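Local coordinates for glycosyl hydrolase family 2, TIM barrel domain protein (Faecalibacterium prausnitzii A2-165, PDB 6ED2), which probably hydrolyses beta-glucuronides as a gut bacterial family 2 glycosyl hydrolase, an activity that can reactivate glucuronide-conjugated drugs, at residues A[350-355]-A[372-377]; A[363-368]-A[428-433]. One frame throughout, in Å; residues are numbered along the deposited sequence.

Contact 1. Residues A[350-355]-A[372-377]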
ATOM      1  N   ASN A 350     -16.697 -23.171 -10.151  1.00 29.19           N
ATOM      2  CA  ASN A 350     -17.661 -24.225  -9.840  1.00 29.95           C
ATOM      3  C   ASN A 350     -17.075 -25.289  -8.920  1.00 24.50           C
ATOM      4  O   ASN A 350     -17.744 -26.287  -8.638  1.00 27.50           O
ATOM      5  CB  ASN A 350     -18.215 -24.865 -11.121  1.00 25.02           C
ATOM      6  CG  ASN A 350     -17.130 -25.547 -11.973  1.00 29.44           C
ATOM      7  OD1 ASN A 350     -16.072 -25.940 -11.468  1.00 29.25           O
ATOM      8  ND2 ASN A 350     -17.397 -25.685 -13.270  1.00 24.57           N
ATOM      9  N   CYS A 351     -15.866 -25.086  -8.403  1.00 24.91           N
ATOM     10  CA  CYS A 351     -15.173 -26.190  -7.757  1.00 25.41           C
ATOM     11  C   CYS A 351     -14.087 -25.660  -6.837  1.00 21.23           C
ATOM     12  O   CYS A 351     -13.432 -24.666  -7.150  1.00 25.19           O
ATOM     13  CB  CYS A 351     -14.556 -27.131  -8.811  1.00 26.42           C
ATOM     14  SG  CYS A 351     -13.665 -28.549  -8.101  1.00 30.40           S
ATOM     15  N   PHE A 352     -13.874 -26.345  -5.712  1.00 20.03           N
ATOM     16  CA  PHE A 352     -12.654 -26.091  -4.945  1.00 25.36           C
ATOM     17  C   PHE A 352     -12.193 -27.359  -4.245  1.00 24.36           C
ATOM     18  O   PHE A 352     -12.967 -28.289  -4.020  1.00 24.65           O
ATOM     19  CB  PHE A 352     -12.813 -24.955  -3.906  1.00 23.03           C
ATOM     20  CG  PHE A 352     -13.893 -25.193  -2.871  1.00 23.74           C
ATOM     21  CD1 PHE A 352     -13.614 -25.857  -1.688  1.00 22.77           C
ATOM     22  CD2 PHE A 352     -15.179 -24.707  -3.067  1.00 25.19           C
ATOM     23  CE1 PHE A 352     -14.610 -26.044  -0.720  1.00 24.10           C
ATOM     24  CE2 PHE A 352     -16.173 -24.893  -2.104  1.00 26.59           C
ATOM     25  CZ  PHE A 352     -15.885 -25.574  -0.936  1.00 21.92           C
ATOM     26  N   ARG A 353     -10.918 -27.360  -3.875  1.00 26.73           N
ATOM     27  CA  ARG A 353     -10.291 -28.450  -3.148  1.00 26.22           C
ATOM     28  C   ARG A 353     -10.083 -28.011  -1.707  1.00 27.95           C
ATOM     29  O   ARG A 353      -9.718 -26.856  -1.455  1.00 28.96           O
ATOM     30  CB  ARG A 353      -8.948 -28.827  -3.805  1.00 27.11           C
ATOM     31  CG  ARG A 353      -8.070 -29.806  -3.006  1.00 30.39           C
ATOM     32  CD  ARG A 353      -6.806 -30.244  -3.779  1.00 29.91           C
ATOM     33  NE  ARG A 353      -5.929 -29.112  -4.096  1.00 24.39           N
ATOM     34  CZ  ARG A 353      -4.727 -28.929  -3.569  1.00 28.25           C
ATOM     35  NH1 ARG A 353      -4.242 -29.805  -2.704  1.00 28.69           N
ATOM     36  NH2 ARG A 353      -4.000 -27.872  -3.916  1.00 29.63           N
ATOM     37  N   THR A 354     -10.322 -28.919  -0.754  1.00 26.17           N
ATOM     38  CA  THR A 354     -10.140 -28.568   0.659  1.00 23.91           C
ATOM     39  C   THR A 354      -8.681 -28.757   1.066  1.00 23.66           C
ATOM     40  O   THR A 354      -8.326 -29.555   1.935  1.00 27.47           O
ATOM     41  CB  THR A 354     -11.082 -29.367   1.564  1.00 26.45           C
ATOM     42  OG1 THR A 354     -10.583 -30.702   1.748  1.00 24.60           O
ATOM     43  CG2 THR A 354     -12.501 -29.396   0.999  1.00 24.64           C
ATOM     44  N   SER A 355      -7.823 -28.002   0.399  1.00 22.59           N
ATOM     45  CA  SER A 355      -6.413 -28.003   0.750  1.00 27.48           C
ATOM     46  C   SER A 355      -6.237 -27.353   2.111  1.00 25.08           C
ATOM     47  O   SER A 355      -6.838 -26.312   2.369  1.00 30.11           O
ATOM     48  CB  SER A 355      -5.628 -27.239  -0.310  1.00 26.79           C
ATOM     49  OG  SER A 355      -6.379 -26.122  -0.759  1.00 27.43           O
ATOM     50  N   PHE A 372     -21.805 -26.162  -5.570  1.00 28.04           N
ATOM     51  CA  PHE A 372     -20.370 -26.156  -5.819  1.00 29.48           C
ATOM     52  C   PHE A 372     -19.827 -27.573  -5.686  1.00 30.82           C
ATOM     53  O   PHE A 372     -20.334 -28.370  -4.896  1.00 27.48           O
ATOM     54  CB  PHE A 372     -19.635 -25.229  -4.844  1.00 29.07           C
ATOM     55  CG  PHE A 372     -19.537 -23.801  -5.319  1.00 32.15           C
ATOM     56  CD1 PHE A 372     -20.589 -22.920  -5.130  1.00 30.60           C
ATOM     57  CD2 PHE A 372     -18.393 -23.346  -5.956  1.00 28.94           C
ATOM     58  CE1 PHE A 372     -20.500 -21.605  -5.573  1.00 30.40           C
ATOM     59  CE2 PHE A 372     -18.301 -22.031  -6.409  1.00 31.68           C
ATOM     60  CZ  PHE A 372     -19.353 -21.159  -6.215  1.00 27.59           C
ATOM     61  N   LEU A 373     -18.812 -27.887  -6.487  1.00 26.33           N
ATOM     62  CA  LEU A 373     -18.152 -29.183  -6.455  1.00 26.97           C
ATOM     63  C   LEU A 373     -16.925 -29.101  -5.562  1.00 23.55           C
ATOM     64  O   LEU A 373     -16.143 -28.150  -5.650  1.00 25.76           O
ATOM     65  CB  LEU A 373     -17.737 -29.611  -7.868  1.00 25.91           C
ATOM     66  CG  LEU A 373     -18.823 -29.557  -8.935  1.00 26.70           C
ATOM     67  CD1 LEU A 373     -18.263 -29.935 -10.303  1.00 28.08           C
ATOM     68  CD2 LEU A 373     -19.968 -30.490  -8.541  1.00 25.98           C
ATOM     69  N   ILE A 374     -16.735 -30.121  -4.732  1.00 25.75           N
ATOM     70  CA  ILE A 374     -15.640 -30.172  -3.768  1.00 22.65           C
ATOM     71  C   ILE A 374     -14.785 -31.403  -4.031  1.00 28.65           C
ATOM     72  O   ILE A 374     -15.310 -32.522  -4.123  1.00 27.35           O
ATOM     73  CB  ILE A 374     -16.169 -30.215  -2.325  1.00 23.50           C
ATOM     74  CG1 ILE A 374     -16.914 -28.914  -1.985  1.00 24.47           C
ATOM     75  CG2 ILE A 374     -15.028 -30.505  -1.336  1.00 18.87           C
ATOM     76  CD1 ILE A 374     -17.312 -28.832  -0.526  1.00 23.16           C
ATOM     77  N   ILE A 375     -13.473 -31.200  -4.098  1.00 24.41           N
ATOM     78  CA  ILE A 375     -12.494 -32.266  -3.957  1.00 25.13           C
ATOM     79  C   ILE A 375     -12.046 -32.289  -2.503  1.00 24.75           C
ATOM     80  O   ILE A 375     -11.406 -31.349  -2.027  1.00 28.38           O
ATOM     81  CB  ILE A 375     -11.303 -32.075  -4.903  1.00 29.04           C
ATOM     82  CG1 ILE A 375     -11.797 -31.989  -6.355  1.00 24.53           C
ATOM     83  CG2 ILE A 375     -10.316 -33.215  -4.726  1.00 21.51           C
ATOM     84  CD1 ILE A 375     -10.693 -31.726  -7.365  1.00 21.85           C
ATOM     85  N   ASP A 376     -12.369 -33.372  -1.801  1.00 28.43           N
ATOM     86  CA  ASP A 376     -12.196 -33.476  -0.357  1.00 25.34           C
ATOM     87  C   ASP A 376     -10.830 -34.080  -0.062  1.00 27.17           C
ATOM     88  O   ASP A 376     -10.514 -35.182  -0.540  1.00 29.76           O
ATOM     89  CB  ASP A 376     -13.309 -34.345   0.231  1.00 24.27           C
ATOM     90  CG  ASP A 376     -13.667 -33.982   1.679  1.00 31.40           C
ATOM     91  OD1 ASP A 376     -13.001 -33.122   2.322  1.00 25.86           O
ATOM     92  OD2 ASP A 376     -14.635 -34.599   2.180  1.00 28.12           O
ATOM     93  N   GLU A 377     -10.032 -33.384   0.741  1.00 25.12           N
ATOM     94  CA  GLU A 377      -8.631 -33.734   0.921  1.00 25.74           C
ATOM     95  C   GLU A 377      -8.300 -33.978   2.389  1.00 29.15           C
ATOM     96  O   GLU A 377      -8.618 -33.158   3.260  1.00 28.14           O
ATOM     97  CB  GLU A 377      -7.727 -32.636   0.357  1.00 27.18           C
ATOM     98  CG  GLU A 377      -6.239 -32.962   0.477  1.00 28.54           C
ATOM     99  CD  GLU A 377      -5.362 -32.034  -0.365  1.00 33.04           C
ATOM    100  OE1 GLU A 377      -5.448 -32.091  -1.620  1.00 34.31           O
ATOM    101  OE2 GLU A 377      -4.580 -31.256   0.233  1.00 34.61           O
TER

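Contact 2. Residues A[363-368]-A[428-433]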
ATOM      1  N   ILE A 363     -18.946 -25.541   5.709  1.00 26.36           N
ATOM      2  CA  ILE A 363     -18.543 -25.144   4.359  1.00 27.57           C
ATOM      3  C   ILE A 363     -19.106 -26.109   3.307  1.00 27.18           C
ATOM      4  O   ILE A 363     -19.521 -25.685   2.221  1.00 25.97           O
ATOM      5  CB  ILE A 363     -17.007 -25.029   4.294  1.00 29.80           C
ATOM      6  CG1 ILE A 363     -16.547 -23.847   5.159  1.00 25.82           C
ATOM      7  CG2 ILE A 363     -16.512 -24.889   2.847  1.00 24.97           C
ATOM      8  CD1 ILE A 363     -15.073 -23.845   5.472  1.00 30.81           C
ATOM      9  N   TYR A 364     -19.138 -27.419   3.604  1.00 26.66           N
ATOM     10  CA  TYR A 364     -19.745 -28.370   2.669  1.00 26.35           C
ATOM     11  C   TYR A 364     -21.246 -28.161   2.585  1.00 28.07           C
ATOM     12  O   TYR A 364     -21.845 -28.289   1.503  1.00 24.47           O
ATOM     13  CB  TYR A 364     -19.472 -29.822   3.088  1.00 25.46           C
ATOM     14  CG  TYR A 364     -18.014 -30.176   3.288  1.00 25.35           C
ATOM     15  CD1 TYR A 364     -17.321 -30.918   2.327  1.00 20.30           C
ATOM     16  CD2 TYR A 364     -17.332 -29.776   4.438  1.00 20.07           C
ATOM     17  CE1 TYR A 364     -15.964 -31.248   2.507  1.00 22.54           C
ATOM     18  CE2 TYR A 364     -15.992 -30.091   4.626  1.00 26.12           C
ATOM     19  CZ  TYR A 364     -15.313 -30.847   3.655  1.00 24.15           C
ATOM     20  OH  TYR A 364     -13.986 -31.160   3.838  1.00 22.36           O
ATOM     21  N   GLN A 365     -21.876 -27.875   3.727  1.00 25.92           N
ATOM     22  CA  GLN A 365     -23.311 -27.621   3.722  1.00 27.69           C
ATOM     23  C   GLN A 365     -23.644 -26.444   2.812  1.00 26.50           C
ATOM     24  O   GLN A 365     -24.632 -26.481   2.067  1.00 27.97           O
ATOM     25  CB  GLN A 365     -23.794 -27.373   5.151  1.00 28.76           C
ATOM     26  CG  GLN A 365     -23.572 -28.576   6.093  1.00 27.77           C
ATOM     27  CD  GLN A 365     -23.857 -28.233   7.559  1.00 32.30           C
ATOM     28  OE1 GLN A 365     -24.262 -27.113   7.881  1.00 32.84           O
ATOM     29  NE2 GLN A 365     -23.664 -29.200   8.443  1.00 30.36           N
ATOM     30  N   MET A 366     -22.804 -25.404   2.828  1.00 28.33           N
ATOM     31  CA  MET A 366     -23.052 -24.262   1.951  1.00 31.78           C
ATOM     32  C   MET A 366     -22.791 -24.626   0.497  1.00 25.93           C
ATOM     33  O   MET A 366     -23.543 -24.213  -0.392  1.00 25.57           O
ATOM     34  CB  MET A 366     -22.195 -23.056   2.369  1.00 30.22           C
ATOM     35  CG  MET A 366     -22.326 -21.863   1.397  1.00 35.59           C
ATOM     36  SD  MET A 366     -22.288 -20.187   2.110  1.00 41.19           S
ATOM     37  CE  MET A 366     -23.728 -20.282   3.179  1.00 38.08           C
ATOM     38  N   ALA A 367     -21.709 -25.370   0.229  1.00 27.43           N
ATOM     39  CA  ALA A 367     -21.498 -25.889  -1.125  1.00 26.62           C
ATOM     40  C   ALA A 367     -22.698 -26.708  -1.586  1.00 24.41           C
ATOM     41  O   ALA A 367     -23.127 -26.593  -2.738  1.00 25.60           O
ATOM     42  CB  ALA A 367     -20.220 -26.720  -1.188  1.00 24.10           C
ATOM     43  N   ASP A 368     -23.278 -27.511  -0.685  1.00 22.77           N
ATOM     44  CA  ASP A 368     -24.481 -28.266  -1.033  1.00 27.88           C
ATOM     45  C   ASP A 368     -25.595 -27.346  -1.511  1.00 30.56           C
ATOM     46  O   ASP A 368     -26.332 -27.683  -2.446  1.00 31.09           O
ATOM     47  CB  ASP A 368     -24.965 -29.082   0.169  1.00 24.60           C
ATOM     48  CG  ASP A 368     -24.090 -30.298   0.458  1.00 30.70           C
ATOM     49  OD1 ASP A 368     -23.154 -30.616  -0.323  1.00 28.34           O
ATOM     50  OD2 ASP A 368     -24.334 -30.944   1.496  1.00 32.20           O
ATOM     51  N   LYS A 428     -19.443 -38.361   3.030  1.00 25.15           N
ATOM     52  CA  LYS A 428     -19.867 -39.127   1.857  1.00 26.12           C
ATOM     53  C   LYS A 428     -21.260 -38.754   1.368  1.00 26.84           C
ATOM     54  O   LYS A 428     -21.567 -38.999   0.196  1.00 28.78           O
ATOM     55  CB  LYS A 428     -19.815 -40.626   2.152  1.00 24.91           C
ATOM     56  CG  LYS A 428     -20.776 -41.074   3.263  1.00 28.35           C
ATOM     57  CD  LYS A 428     -20.322 -42.375   3.924  1.00 31.90           C
ATOM     58  CE  LYS A 428     -21.136 -42.675   5.193  1.00 35.96           C
ATOM     59  NZ  LYS A 428     -20.524 -43.764   6.007  1.00 38.07           N
ATOM     60  N   ASN A 429     -22.110 -38.143   2.199  1.00 24.73           N
ATOM     61  CA  ASN A 429     -23.472 -37.863   1.745  1.00 25.29           C
ATOM     62  C   ASN A 429     -23.668 -36.440   1.235  1.00 28.04           C
ATOM     63  O   ASN A 429     -24.798 -36.066   0.902  1.00 27.35           O
ATOM     64  CB  ASN A 429     -24.481 -38.166   2.854  1.00 25.81           C
ATOM     65  CG  ASN A 429     -24.560 -39.648   3.165  1.00 28.07           C
ATOM     66  OD1 ASN A 429     -24.782 -40.462   2.268  1.00 31.07           O
ATOM     67  ND2 ASN A 429     -24.320 -40.011   4.424  1.00 27.80           N
ATOM     68  N   HIS A 430     -22.608 -35.647   1.145  1.00 27.49           N
ATOM     69  CA  HIS A 430     -22.733 -34.312   0.571  1.00 26.05           C
ATOM     70  C   HIS A 430     -22.844 -34.432  -0.942  1.00 28.45           C
ATOM     71  O   HIS A 430     -21.964 -35.021  -1.572  1.00 26.37           O
ATOM     72  CB  HIS A 430     -21.514 -33.458   0.925  1.00 24.91           C
ATOM     73  CG  HIS A 430     -21.455 -33.048   2.362  1.00 27.65           C
ATOM     74  ND1 HIS A 430     -22.421 -32.257   2.948  1.00 27.17           N
ATOM     75  CD2 HIS A 430     -20.538 -33.302   3.326  1.00 22.16           C
ATOM     76  CE1 HIS A 430     -22.103 -32.045   4.214  1.00 28.81           C
ATOM     77  NE2 HIS A 430     -20.969 -32.673   4.470  1.00 28.12           N
ATOM     78  N   PRO A 431     -23.888 -33.887  -1.566  1.00 30.15           N
ATOM     79  CA  PRO A 431     -23.888 -33.863  -3.034  1.00 26.20           C
ATOM     80  C   PRO A 431     -22.699 -33.090  -3.588  1.00 30.81           C
ATOM     81  O   PRO A 431     -22.187 -33.440  -4.658  1.00 28.66           O
ATOM     82  CB  PRO A 431     -25.223 -33.190  -3.379  1.00 25.74           C
ATOM     83  CG  PRO A 431     -25.561 -32.399  -2.165  1.00 29.47           C
ATOM     84  CD  PRO A 431     -25.062 -33.202  -1.001  1.00 27.05           C
ATOM     85  N   SER A 432     -22.217 -32.076  -2.861  1.00 27.57           N
ATOM     86  CA  SER A 432     -21.107 -31.261  -3.347  1.00 29.47           C
ATOM     87  C   SER A 432     -19.809 -32.058  -3.479  1.00 27.29           C
ATOM     88  O   SER A 432     -18.995 -31.750  -4.357  1.00 28.39           O
ATOM     89  CB  SER A 432     -20.884 -30.047  -2.427  1.00 26.97           C
ATOM     90  OG  SER A 432     -20.520 -30.431  -1.105  1.00 27.91           O
ATOM     91  N   VAL A 433     -19.601 -33.077  -2.645  1.00 27.72           N
ATOM     92  CA  VAL A 433     -18.334 -33.815  -2.601  1.00 24.47           C
ATOM     93  C   VAL A 433     -18.304 -34.838  -3.741  1.00 28.33           C
ATOM     94  O   VAL A 433     -19.083 -35.798  -3.748  1.00 28.90           O
ATOM     95  CB  VAL A 433     -18.141 -34.489  -1.242  1.00 23.98           C
ATOM     96  CG1 VAL A 433     -16.931 -35.446  -1.254  1.00 24.12           C
ATOM     97  CG2 VAL A 433     -17.976 -33.425  -0.160  1.00 25.00           C
TER

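Contact 1. Residues A[350-355]-A[372-377]
The carboxylate oxygen OE1 of E377 is gripped from two quarters: R353 NH1 meets it at 2.8 Å in a salt bridge, and the hydroxyl of S437 adds a second hydrogen bond. The arginine N-H runs nearly straight (165°) to the syn side of the carboxylate, and OE1 lies almost in the guanidinium plane although the two flat groups are turned 48° apart. R353 leaves the strand extended and bends only at chi3 (61°), which swings the guanidinium back over S355 CB; its NH2 continues to E535. A methionine here would probably leave the carboxylates of E377 and E535 without the positive charge they share. One step back, T354 OG1 accepts the backbone N-H of E377 at 2.9 Å and also bonds to Y357 O, so the threonine hydroxyl carries the strand pairing on after the backbone of 350-355 turns away in an inverse gamma turn centred on T354. Up to that turn the pairing is regular and parallel: N350 O, L373 O, F352 O and I375 O accept in alternation from L373 N, F352 N, I375 N and T354 N. On one side of the sheet the F352 ring lies alongside I374, whose CG1 sits over its face, 4.1 Å from the ring centroid. The arrangement exemplifies the beta-alpha-beta crossover from which a TIM barrel is assembled. Helix 361-370 covers the F352, T354 and I374 side through I363, Y364 and A367, while C351, R353 and I375 meet L578 and W580 of strand 574-580; strands 312-320 and 433-440 continue the sheet beyond the two paired strands.

Contact 2. Residues A[363-368]-A[428-433]
D368 spreads its carboxylate between two residues of the loop 428-433, one oxygen to each, and so joins TIM-barrel helix 361-370 to the turn that leads from helix 409-427 into strand 433-440. In a His-carboxylate hydrogen bond, D368 OD2 takes the N-H of H430 ND1 at 2.7 Å, nearly straight (164°), on its syn side and close to the imidazole plane. D368 OD1 accepts twice from S432, from OG at 2.8 Å and from the backbone N at 3.1 Å, the two donors arriving from opposite faces of the carboxylate. A chi1 of 63° keeps S432 OG beside its backbone N, within range of the same oxygen as the N-H. P431 CD rests 3.3 Å from D368 OD1. H430 is fixed in a second way: CB of Y364 sits over the centre of the H430 imidazole, 3.5 Å from the ring centroid, in a CH-pi contact. With CG beside the backbone N (chi1 -54°), the Y364 ring runs on past the histidine, nearly parallel to it but with hardly any overlap. V433 CG2 meets the Y364 ring at its edge, 3.6 Å from Y364 CD1, and the phenol oxygen bonds to D376. Three donors on one aspartate, together with the covered imidazole face, leave little freedom for either group to turn. The ND1 donation places a proton on that nitrogen, and the neighbouring carboxylate would probably favour the fully protonated imidazolium, while the three donors would probably help balance the negative charge of the buried D368.

From the N terminus the segments come in the order 350-355, 363-368, 372-377, 428-433, so the contacts alternate and cross instead of nesting. Contact 1 closes the short loop of one beta-alpha-beta unit, spanning 16 residues; contact 2 closes a longer one of 59 residues that takes in helix 409-427. The helix of contact 2 lies within the loop of contact 1, and strand 373-377 within that of contact 2. They also touch directly: I374 N lies 2.8 Å from S432 O, a probable hydrogen bond. Together they tie three successive barrel strands, beginning at 351, 373 and 433, to helix 361-370.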